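Local structure of uncharacterized protein (Streptococcus mutans, 2QKP) at residues H27-D39 with G118-I130. The protein is of unknown function, but this C-terminal piece is a PAS domain, a fold that often senses ligands or signals, joined in the full protein to a hemerythrin-like domain. Residues are numbered along the deposited sequence; the frame is centred on the assembly and turned at random.
Sequences HLPLEITFVNKDD and GDFQGVLEYVQDI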
loop_
_atom_site.group_PDB
_atom_site.type_symbol
_atom_site.label_atom_id
_atom_site.label_comp_id
_atom_site.label_asym_id
_atom_site.label_seq_id
_atom_site.Cartn_x
_atom_site.Cartn_y
_atom_site.Cartn_z
ATOM N N HIS A 27 -7.210 -3.037 1.636
ATOM C CA HIS A 27 -7.634 -3.187 0.224
ATOM C C HIS A 27 -6.484 -3.108 -0.759
ATOM O O HIS A 27 -6.673 -3.285 -1.976
ATOM C CB HIS A 27 -8.719 -2.168 -0.153
ATOM C CG HIS A 27 -10.076 -2.537 0.353
ATOM N ND1 HIS A 27 -10.446 -2.354 1.667
ATOM C CD2 HIS A 27 -11.144 -3.101 -0.270
ATOM C CE1 HIS A 27 -11.698 -2.767 1.828
ATOM N NE2 HIS A 27 -12.138 -3.238 0.672
ATOM N N LEU A 28 -5.279 -2.854 -0.262
ATOM C CA LEU A 28 -4.120 -2.851 -1.156
ATOM C C LEU A 28 -3.751 -4.282 -1.515
ATOM O O LEU A 28 -3.965 -5.182 -0.705
ATOM C CB LEU A 28 -2.956 -2.104 -0.509
ATOM C CG LEU A 28 -3.144 -0.577 -0.366
ATOM C CD1 LEU A 28 -2.079 -0.025 0.586
ATOM C CD2 LEU A 28 -3.063 0.141 -1.719
ATOM N N PRO A 29 -3.170 -4.508 -2.718
ATOM C CA PRO A 29 -2.899 -5.868 -3.178
ATOM C C PRO A 29 -1.559 -6.404 -2.623
ATOM O O PRO A 29 -0.740 -6.973 -3.375
ATOM C CB PRO A 29 -2.822 -5.681 -4.702
ATOM C CG PRO A 29 -2.205 -4.372 -4.860
ATOM C CD PRO A 29 -2.701 -3.518 -3.699
ATOM N N LEU A 30 -1.354 -6.235 -1.318
ATOM C CA LEU A 30 -0.061 -6.519 -0.691
ATOM C C LEU A 30 -0.307 -7.135 0.670
ATOM O O LEU A 30 -1.254 -6.744 1.342
ATOM C CB LEU A 30 0.726 -5.224 -0.463
ATOM C CG LEU A 30 1.014 -4.345 -1.683
ATOM C CD1 LEU A 30 1.471 -2.919 -1.311
ATOM C CD2 LEU A 30 2.066 -5.025 -2.558
ATOM N N GLU A 31 0.540 -8.081 1.068
ATOM C CA GLU A 31 0.574 -8.562 2.449
ATOM C C GLU A 31 1.614 -7.665 3.105
ATOM O O GLU A 31 2.772 -7.654 2.679
ATOM C CB GLU A 31 1.042 -10.033 2.532
ATOM C CG GLU A 31 0.080 -11.043 1.939
ATOM C CD GLU A 31 0.638 -12.466 1.955
ATOM O OE1 GLU A 31 1.617 -12.776 2.709
ATOM O OE2 GLU A 31 0.071 -13.280 1.230
ATOM N N ILE A 32 1.197 -6.913 4.126
ATOM C CA ILE A 32 2.061 -5.885 4.736
ATOM C C ILE A 32 2.344 -6.310 6.160
ATOM O O ILE A 32 1.442 -6.793 6.862
ATOM C CB ILE A 32 1.336 -4.532 4.717
ATOM C CG1 ILE A 32 1.082 -4.144 3.243
ATOM C CG2 ILE A 32 2.101 -3.377 5.492
ATOM C CD1 ILE A 32 0.233 -2.889 3.066
ATOM N N THR A 33 3.589 -6.143 6.594
ATOM C CA THR A 33 3.903 -6.319 8.024
ATOM C C THR A 33 4.779 -5.154 8.441
ATOM O O THR A 33 5.505 -4.600 7.615
ATOM C CB THR A 33 4.623 -7.665 8.387
ATOM O OG1 THR A 33 6.005 -7.588 8.023
ATOM C CG2 THR A 33 3.963 -8.886 7.721
ATOM N N PHE A 34 4.708 -4.769 9.709
ATOM C CA PHE A 34 5.540 -3.675 10.178
ATOM C C PHE A 34 6.181 -4.074 11.493
ATOM O O PHE A 34 5.505 -4.537 12.394
ATOM C CB PHE A 34 4.694 -2.419 10.371
ATOM C CG PHE A 34 5.427 -1.297 10.995
ATOM C CD1 PHE A 34 6.457 -0.640 10.293
ATOM C CD2 PHE A 34 5.100 -0.870 12.278
ATOM C CE1 PHE A 34 7.139 0.447 10.863
ATOM C CE2 PHE A 34 5.797 0.205 12.874
ATOM C CZ PHE A 34 6.817 0.858 12.169
ATOM N N VAL A 35 7.489 -3.866 11.573
ATOM C CA VAL A 35 8.267 -4.090 12.803
ATOM C C VAL A 35 8.820 -2.736 13.247
ATOM O O VAL A 35 9.402 -2.007 12.434
ATOM C CB VAL A 35 9.419 -5.091 12.518
ATOM C CG1 VAL A 35 10.324 -5.230 13.735
ATOM C CG2 VAL A 35 8.868 -6.441 12.096
ATOM N N ASN A 36 8.646 -2.360 14.511
ATOM C CA ASN A 36 9.011 -0.984 14.906
ATOM C C ASN A 36 10.501 -0.909 15.227
ATOM O O ASN A 36 11.216 -1.912 15.110
ATOM C CB ASN A 36 8.148 -0.463 16.068
ATOM C CG ASN A 36 8.309 -1.301 17.353
ATOM O OD1 ASN A 36 9.377 -1.861 17.608
ATOM N ND2 ASN A 36 7.247 -1.367 18.167
ATOM N N LYS A 37 10.948 0.283 15.603
ATOM C CA LYS A 37 12.376 0.507 15.861
ATOM C C LYS A 37 12.920 -0.241 17.111
ATOM O O LYS A 37 14.141 -0.306 17.313
ATOM C CB LYS A 37 12.637 2.016 15.909
ATOM C CG LYS A 37 12.061 2.661 17.124
ATOM C CD LYS A 37 12.283 4.162 17.164
ATOM C CE LYS A 37 11.673 4.718 18.442
ATOM N NZ LYS A 37 11.945 3.856 19.661
ATOM N N ASP A 38 12.021 -0.809 17.923
ATOM C CA ASP A 38 12.383 -1.679 19.065
ATOM C C ASP A 38 12.281 -3.158 18.738
ATOM O O ASP A 38 12.170 -4.000 19.643
ATOM C CB ASP A 38 11.487 -1.356 20.265
ATOM C CG ASP A 38 11.594 0.092 20.666
ATOM O OD1 ASP A 38 12.736 0.591 20.705
ATOM O OD2 ASP A 38 10.549 0.738 20.909
ATOM N N ASP A 39 12.263 -3.468 17.434
ATOM C CA ASP A 39 12.207 -4.841 16.940
ATOM C C ASP A 39 10.955 -5.636 17.264
ATOM O O ASP A 39 10.977 -6.861 17.194
ATOM C CB ASP A 39 13.439 -5.636 17.390
ATOM C CG ASP A 39 14.693 -5.173 16.713
ATOM O OD1 ASP A 39 14.589 -4.472 15.687
ATOM O OD2 ASP A 39 15.796 -5.531 17.202
ATOM N N GLY A 118 14.902 11.883 8.323
ATOM C CA GLY A 118 15.791 10.777 7.959
ATOM C C GLY A 118 16.006 9.801 9.091
ATOM O O GLY A 118 16.824 8.895 8.984
ATOM N N ASP A 119 15.244 9.959 10.178
ATOM C CA ASP A 119 15.364 9.074 11.317
ATOM C C ASP A 119 14.603 7.743 11.173
ATOM O O ASP A 119 13.536 7.686 10.555
ATOM C CB ASP A 119 14.964 9.818 12.605
ATOM C CG ASP A 119 15.902 10.995 12.925
ATOM O OD1 ASP A 119 17.044 11.041 12.377
ATOM O OD2 ASP A 119 15.491 11.885 13.718
ATOM N N PHE A 120 15.146 6.685 11.762
ATOM C CA PHE A 120 14.658 5.312 11.543
ATOM C C PHE A 120 13.425 5.021 12.398
ATOM O O PHE A 120 13.456 5.195 13.611
ATOM C CB PHE A 120 15.779 4.301 11.885
ATOM C CG PHE A 120 15.422 2.882 11.594
ATOM C CD1 PHE A 120 15.410 2.407 10.295
ATOM C CD2 PHE A 120 15.076 2.007 12.628
ATOM C CE1 PHE A 120 15.078 1.076 10.044
ATOM C CE2 PHE A 120 14.759 0.671 12.366
ATOM C CZ PHE A 120 14.749 0.221 11.084
ATOM N N GLN A 121 12.341 4.582 11.750
ATOM C CA GLN A 121 11.086 4.289 12.448
ATOM C C GLN A 121 10.670 2.815 12.410
ATOM O O GLN A 121 9.701 2.414 13.078
ATOM C CB GLN A 121 9.973 5.154 11.860
ATOM C CG GLN A 121 10.279 6.637 11.858
ATOM C CD GLN A 121 10.565 7.180 13.245
ATOM O OE1 GLN A 121 9.996 6.721 14.238
ATOM N NE2 GLN A 121 11.470 8.154 13.324
ATOM N N GLY A 122 11.397 1.999 11.660
ATOM C CA GLY A 122 11.131 0.561 11.647
ATOM C C GLY A 122 11.283 -0.011 10.258
ATOM O O GLY A 122 11.795 0.659 9.353
ATOM N N VAL A 123 10.856 -1.263 10.103
ATOM C CA VAL A 123 10.971 -1.911 8.789
ATOM C C VAL A 123 9.587 -2.310 8.288
ATOM O O VAL A 123 8.821 -2.933 9.024
ATOM C CB VAL A 123 11.861 -3.128 8.872
ATOM C CG1 VAL A 123 11.807 -3.924 7.575
ATOM C CG2 VAL A 123 13.321 -2.683 9.143
ATOM N N LEU A 124 9.296 -1.929 7.041
ATOM C CA LEU A 124 8.026 -2.247 6.380
ATOM C C LEU A 124 8.287 -3.387 5.397
ATOM O O LEU A 124 9.131 -3.233 4.512
ATOM C CB LEU A 124 7.520 -0.991 5.643
ATOM C CG LEU A 124 6.378 -1.145 4.638
ATOM C CD1 LEU A 124 5.136 -1.659 5.354
ATOM C CD2 LEU A 124 6.110 0.167 3.958
ATOM N N GLU A 125 7.576 -4.511 5.538
ATOM C CA GLU A 125 7.671 -5.604 4.566
ATOM C C GLU A 125 6.368 -5.677 3.778
ATOM O O GLU A 125 5.282 -5.631 4.371
ATOM C CB GLU A 125 7.942 -6.940 5.270
ATOM C CG GLU A 125 8.034 -8.136 4.299
ATOM C CD GLU A 125 8.340 -9.466 4.981
ATOM O OE1 GLU A 125 8.483 -9.500 6.227
ATOM O OE2 GLU A 125 8.452 -10.468 4.250
ATOM N N TYR A 126 6.467 -5.737 2.455
ATOM C CA TYR A 126 5.277 -5.922 1.642
ATOM C C TYR A 126 5.530 -6.940 0.539
ATOM O O TYR A 126 6.625 -6.977 -0.103
ATOM C CB TYR A 126 4.730 -4.583 1.108
ATOM C CG TYR A 126 5.714 -3.650 0.420
ATOM C CD1 TYR A 126 5.842 -3.657 -0.973
ATOM C CD2 TYR A 126 6.486 -2.739 1.151
ATOM C CE1 TYR A 126 6.702 -2.785 -1.611
ATOM C CE2 TYR A 126 7.356 -1.858 0.526
ATOM C CZ TYR A 126 7.446 -1.892 -0.868
ATOM O OH TYR A 126 8.315 -1.051 -1.516
ATOM N N VAL A 127 4.536 -7.803 0.369
ATOM C CA VAL A 127 4.646 -8.943 -0.521
ATOM C C VAL A 127 3.561 -8.808 -1.594
ATOM O O VAL A 127 2.389 -8.574 -1.277
ATOM C CB VAL A 127 4.437 -10.269 0.254
ATOM C CG1 VAL A 127 4.543 -11.415 -0.668
ATOM C CG2 VAL A 127 5.429 -10.414 1.437
ATOM N N GLN A 128 3.956 -8.997 -2.854
ATOM C CA GLN A 128 3.003 -8.872 -3.958
ATOM C C GLN A 128 3.087 -10.068 -4.894
ATOM O O GLN A 128 4.158 -10.623 -5.122
ATOM C CB GLN A 128 3.296 -7.613 -4.749
ATOM C CG GLN A 128 2.165 -7.206 -5.766
ATOM C CD GLN A 128 2.450 -5.852 -6.393
ATOM O OE1 GLN A 128 3.540 -5.286 -6.215
ATOM N NE2 GLN A 128 1.489 -5.329 -7.135
ATOM N N ASP A 129 1.946 -10.452 -5.457
ATOM C CA ASP A 129 1.980 -11.435 -6.529
ATOM C C ASP A 129 2.135 -10.658 -7.849
ATOM O O ASP A 129 1.307 -9.799 -8.213
ATOM C CB ASP A 129 0.719 -12.302 -6.511
ATOM C CG ASP A 129 0.610 -13.201 -7.733
ATOM O OD1 ASP A 129 1.659 -13.644 -8.272
ATOM O OD2 ASP A 129 -0.553 -13.435 -8.163
ATOM N N ILE A 130 3.213 -10.956 -8.562
ATOM C CA ILE A 130 3.479 -10.245 -9.807
ATOM C C ILE A 130 3.231 -11.100 -11.055
ATOM O O ILE A 130 3.372 -10.611 -12.190
ATOM C CB ILE A 130 4.878 -9.601 -9.839
ATOM C CG1 ILE A 130 5.982 -10.649 -9.652
ATOM C CG2 ILE A 130 5.003 -8.576 -8.730
ATOM C CD1 ILE A 130 7.370 -10.172 -10.019
HETATM O O HOH W 1 -0.553 -9.180 -4.858
HETATM O O HOH W 2 8.232 -5.789 8.709
HETATM O O HOH W 3 7.070 -10.045 9.034
#
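In the five-stranded antiparallel sheet of this PAS domain, the first strand, 31-36, pairs with the last, 120-129, so that parts of the chain far apart in sequence lie side by side, with 120-129 as the central strand. Three hydrogen-bonded pairs, Glu31 with Val127, Thr33 with Glu125 and Val35 with Val123, supply six backbone bonds; the straightest runs from Val35 N to Val123 O (3.0 Å, 176°). On the face carrying Ile32 and Phe34, Ile32 CG2 presses on Leu124 CD1 at 3.5 Å, a tight fit. Phe34 has CG anti to its backbone N (chi1 173°), which carries the ring along the partner strand until CZ lies 3.4 Å from Gln121 O, with that oxygen at the ring edge. On the other face Thr33 and Glu125 run side by side, OG1 3.4 Å from Glu125 CB. One water links Thr33 OG1 to Glu125 OE1, and a second joins the same hydroxyl to Val123 O. At the far end Leu30 CD2 rests on Gln128 CB (3.6 Å), while the amide of Gln128 bonds to Gln128 of the second subunit. Strands 41-44 and 104-114 flank the pair, and helix 72-86 packs Phe82 against Val35 and Val123.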